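Local coordinates for chitinase A (Pteris ryukyuensis, PDB 5YLG), which probably hydrolyses chitin through a family 18 glycosidase domain and is represented here by its LysM domain, a small sugar-binding module, at residues I22-S25 / D26-S29; G33-C36 / N37-Q40. All coordinates share one frame; numbering follows the deposited sequence.

Contact 1 (I22-S25 / D26-S29); sequences ISLS and DFES. With ZN (zinc ion), chain H; ZN (zinc ion), chain E.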
loop_
_atom_site.group_PDB
_atom_site.type_symbol
_atom_site.label_atom_id
_atom_site.label_comp_id
_atom_site.label_asym_id
_atom_site.label_seq_id
_atom_site.Cartn_x
_atom_site.Cartn_y
_atom_site.Cartn_z
ATOM N N ILE A 22 4.770 9.068 2.716
ATOM C CA ILE A 22 3.473 9.519 2.196
ATOM C C ILE A 22 2.415 9.343 3.261
ATOM O O ILE A 22 2.560 8.570 4.177
ATOM C CB ILE A 22 3.053 8.784 0.942
ATOM C CG1 ILE A 22 2.964 7.277 1.154
ATOM C CG2 ILE A 22 3.972 9.056 -0.285
ATOM C CD1 ILE A 22 2.513 6.482 -0.034
ATOM N N SER A 23 1.319 10.065 3.137
ATOM C CA SER A 23 0.188 9.824 4.026
ATOM C C SER A 23 -0.489 8.500 3.637
ATOM O O SER A 23 -0.581 8.138 2.480
ATOM C CB SER A 23 -0.830 10.960 4.058
ATOM O OG SER A 23 -1.407 11.183 2.793
ATOM N N LEU A 24 -1.075 7.817 4.628
ATOM C CA LEU A 24 -1.944 6.666 4.351
ATOM C C LEU A 24 -3.211 7.067 3.575
ATOM O O LEU A 24 -3.657 6.327 2.711
ATOM C CB LEU A 24 -2.247 5.923 5.644
ATOM C CG LEU A 24 -3.186 4.753 5.561
ATOM C CD1 LEU A 24 -2.701 3.699 4.557
ATOM C CD2 LEU A 24 -3.283 4.096 6.915
ATOM N N SER A 25 -3.722 8.272 3.812
ATOM C CA SER A 25 -4.851 8.726 3.019
ATOM C C SER A 25 -4.481 8.957 1.538
ATOM O O SER A 25 -5.245 8.557 0.672
ATOM C CB SER A 25 -5.475 9.949 3.642
ATOM O OG SER A 25 -4.467 10.860 4.126
ATOM N N ASP A 26 -3.295 9.484 1.265
ATOM C CA ASP A 26 -2.899 9.636 -0.104
ATOM C C ASP A 26 -2.760 8.247 -0.737
ATOM O O ASP A 26 -3.217 7.992 -1.861
ATOM C CB ASP A 26 -1.676 10.438 -0.168
ATOM C CG ASP A 26 -1.950 11.951 -0.022
ATOM O OD1 ASP A 26 -3.106 12.345 0.071
ATOM O OD2 ASP A 26 -1.015 12.714 0.127
ATOM N N PHE A 27 -2.094 7.345 -0.042
ATOM C CA PHE A 27 -1.959 5.990 -0.531
ATOM C C PHE A 27 -3.289 5.370 -0.839
ATOM O O PHE A 27 -3.492 4.748 -1.873
ATOM C CB PHE A 27 -1.255 5.136 0.546
ATOM C CG PHE A 27 -1.101 3.699 0.206
ATOM C CD1 PHE A 27 -0.056 3.215 -0.549
ATOM C CD2 PHE A 27 -2.026 2.808 0.727
ATOM C CE1 PHE A 27 0.022 1.863 -0.809
ATOM C CE2 PHE A 27 -1.959 1.476 0.435
ATOM C CZ PHE A 27 -0.886 1.029 -0.329
ATOM N N GLU A 28 -4.255 5.518 0.038
ATOM C CA GLU A 28 -5.529 4.984 -0.236
ATOM C C GLU A 28 -6.187 5.578 -1.486
ATOM O O GLU A 28 -6.810 4.875 -2.272
ATOM C CB GLU A 28 -6.432 5.179 0.966
ATOM C CG GLU A 28 -6.090 4.365 2.196
ATOM C CD GLU A 28 -6.848 4.729 3.484
ATOM O OE1 GLU A 28 -7.577 5.749 3.533
ATOM O OE2 GLU A 28 -6.647 3.965 4.428
ATOM N N SER A 29 -5.982 6.884 -1.695
ATOM C CA SER A 29 -6.563 7.574 -2.846
ATOM C C SER A 29 -5.995 7.044 -4.147
ATOM O O SER A 29 -6.656 7.157 -5.214
ATOM C CB SER A 29 -6.391 9.099 -2.686
ATOM O OG SER A 29 -5.206 9.478 -3.186
HETATM ZN ZN ZN H . -8.150 5.724 5.288
HETATM ZN ZN ZN E . -1.148 14.533 0.557
HETATM O O HOH W 1 1.539 11.896 0.763
#
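Ser23 caps helix 24-29: its OG accepts a bond from Asp26 N (3.0 Å, N-H...O angle 149°), a typical N-cap. With chi1 at 61°, OG lies between the residue's own backbone N and carbonyl carbon, a position from which it reaches over the first turn. The reciprocal link runs through water 1, which accepts from Ser23 N and donates to Asp26 OD2, in place of the direct bond of a capping box. Without the hydroxyl, as with an alanine here, Asp26 N would probably lose its side-chain acceptor and the first turn would be less firmly held.

The tight side is built around buried Phe27. Ile22 CD1 lies 4.0 Å from Phe27 CB, while Leu24 CD1 approaches Phe27 CD2 at the same separation; both meet the ring obliquely, and Cys13 and Ser17 of helix 13-20 add to the packing.

The outer side is looser and polar. Asp26 OD2 binds one zinc ion at 1.9 Å, and Glu28 grips another unevenly, OE1 at 1.9 Å and OE2 at 2.5 Å. The Asp26 carboxylate, in the first turn, probably gains from the helix dipole, whereas that of Glu28, near the C-terminal end, would not; the zinc ions would offset both charges.

Contact 2 (G33-C36 / N37-Q40); sequences GIDC and NNLQ. With ZN (zinc ion), chain F.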
loop_
_atom_site.group_PDB
_atom_site.type_symbol
_atom_site.label_atom_id
_atom_site.label_comp_id
_atom_site.label_asym_id
_atom_site.label_seq_id
_atom_site.Cartn_x
_atom_site.Cartn_y
_atom_site.Cartn_z
ATOM N N GLY A 33 -10.116 1.728 -3.059
ATOM C CA GLY A 33 -10.827 0.956 -2.021
ATOM C C GLY A 33 -10.112 -0.278 -1.474
ATOM O O GLY A 33 -10.743 -1.207 -0.926
ATOM N N ILE A 34 -8.776 -0.297 -1.638
ATOM C CA ILE A 34 -7.901 -1.386 -1.110
ATOM C C ILE A 34 -8.365 -1.794 0.255
ATOM O O ILE A 34 -8.731 -0.889 1.067
ATOM C CB ILE A 34 -6.404 -0.847 -1.081
ATOM C CG1 ILE A 34 -5.460 -1.969 -0.687
ATOM C CG2 ILE A 34 -6.248 0.414 -0.218
ATOM C CD1 ILE A 34 -3.967 -1.689 -1.001
ATOM N N ASP A 35 -8.291 -3.097 0.590
ATOM C CA ASP A 35 -8.627 -3.533 1.908
ATOM C C ASP A 35 -7.347 -3.720 2.672
ATOM O O ASP A 35 -6.697 -4.797 2.578
ATOM C CB ASP A 35 -9.470 -4.774 1.922
ATOM C CG ASP A 35 -10.002 -4.973 3.208
ATOM O OD1 ASP A 35 -9.610 -4.214 4.131
ATOM O OD2 ASP A 35 -10.707 -5.987 3.391
ATOM N N CYS A 36 -6.923 -2.703 3.413
ATOM C CA CYS A 36 -5.681 -2.792 4.148
ATOM C C CYS A 36 -5.704 -3.751 5.274
ATOM O O CYS A 36 -4.657 -4.199 5.756
ATOM C CB CYS A 36 -5.351 -1.413 4.657
ATOM S SG CYS A 36 -4.808 -0.277 3.373
ATOM N N ASN A 37 -6.860 -4.288 5.694
ATOM C CA ASN A 37 -6.812 -5.342 6.719
ATOM C C ASN A 37 -6.806 -6.725 6.138
ATOM O O ASN A 37 -6.913 -7.742 6.833
ATOM C CB ASN A 37 -7.874 -5.197 7.828
ATOM C CG ASN A 37 -9.263 -5.457 7.363
ATOM O OD1 ASN A 37 -9.628 -5.986 6.279
ATOM N ND2 ASN A 37 -10.177 -5.154 8.291
ATOM N N ASN A 38 -6.728 -6.843 4.798
ATOM C CA ASN A 38 -6.856 -8.157 4.125
ATOM C C ASN A 38 -5.903 -8.187 2.896
ATOM O O ASN A 38 -6.276 -8.673 1.875
ATOM C CB ASN A 38 -8.328 -8.456 3.710
ATOM C CG ASN A 38 -8.511 -9.872 3.274
ATOM O OD1 ASN A 38 -7.885 -10.757 3.847
ATOM N ND2 ASN A 38 -9.390 -10.088 2.327
ATOM N N LEU A 39 -4.707 -7.655 3.122
ATOM C CA LEU A 39 -3.672 -7.645 2.043
ATOM C C LEU A 39 -3.235 -9.087 1.802
ATOM O O LEU A 39 -3.195 -9.860 2.699
ATOM C CB LEU A 39 -2.497 -6.801 2.421
ATOM C CG LEU A 39 -2.718 -5.288 2.640
ATOM C CD1 LEU A 39 -1.384 -4.700 3.082
ATOM C CD2 LEU A 39 -3.297 -4.704 1.364
ATOM N N GLN A 40 -2.940 -9.358 0.537
ATOM C CA GLN A 40 -2.489 -10.724 0.110
ATOM C C GLN A 40 -1.030 -10.592 -0.304
ATOM O O GLN A 40 -0.658 -9.652 -0.952
ATOM C CB GLN A 40 -3.294 -11.218 -1.084
ATOM C CG GLN A 40 -4.836 -11.150 -0.933
ATOM C CD GLN A 40 -5.319 -12.117 0.115
ATOM O OE1 GLN A 40 -5.002 -13.319 0.062
ATOM N NE2 GLN A 40 -5.996 -11.596 1.152
HETATM ZN ZN ZN F . -11.232 -6.068 5.383
HETATM O O HOH W 2 -11.048 -7.819 1.448
HETATM O O HOH W 3 -3.620 -6.815 5.704
#
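The backbone reverses at Cys36 and Asn37, bringing the CA atoms of Asp35 and Asn38 to 5.4 Å. Asn38 N donates to Asp35 O (3.0 Å), and the torsions of the two central residues are those of a type I beta turn; the donor stands well above the carbonyl plane, 56° out of it. A second bond overlaps this one: Asn37 N meets Asp35 OD1 from above the carboxylate plane at 3.2 Å, which makes Asp35 the head of an Asx turn as well.

The same two residues then hold a metal between their side chains. Asp35 OD2 binds the zinc ion at 2.1 Å, and Asn37 OD1 binds the same ion at 1.8 Å, with carboxylate and amide planes turned 49° apart. At Asn37, chi1 of 70° sets CG between the backbone N and the carbonyl carbon, directing the amide oxygen back toward Asp35. Water 2 donates to Asp35 OD2 and accepts from Asn38 ND2, tying a third side chain to the metal ligand. On the apolar flank, Leu39 CD2 rests against Ile34 CD1 (3.9 Å), with Ile7 beyond it. Water 3 bridges Cys36 O and Leu39 N, and Gln40 NE2 bonds back to Asn38 O.

Superposed type I and Asx turns, headed by one aspartate and closed across a metal, here shape the loop that leads from the second helix to the last strand of the LysM fold.

In the fold
Contacts 1 and 2 follow one another along the chain, their centres about 13 Å apart, and meet where Ile34 CD1 packs on Phe27 CE2 at 4.0 Å. The disulfide from Cys36 fixes the loop of contact 2 to Cys13 of helix 13-20, on which Leu24 and Phe27 of contact 1 also pack. Thus the second helix and the loop after it share one small core within the beta-alpha-alpha-beta LysM fold. The zinc sites stay separate: the side chains of Glu28 and Asp35 are about 9 Å apart. In LysM domains this loop commonly borders the groove for chitin oligosaccharides; the 1,2-ethanediol about 4 Å from the Leu39 side chain, probably from the crystallisation liquor, is no evidence of sugar binding.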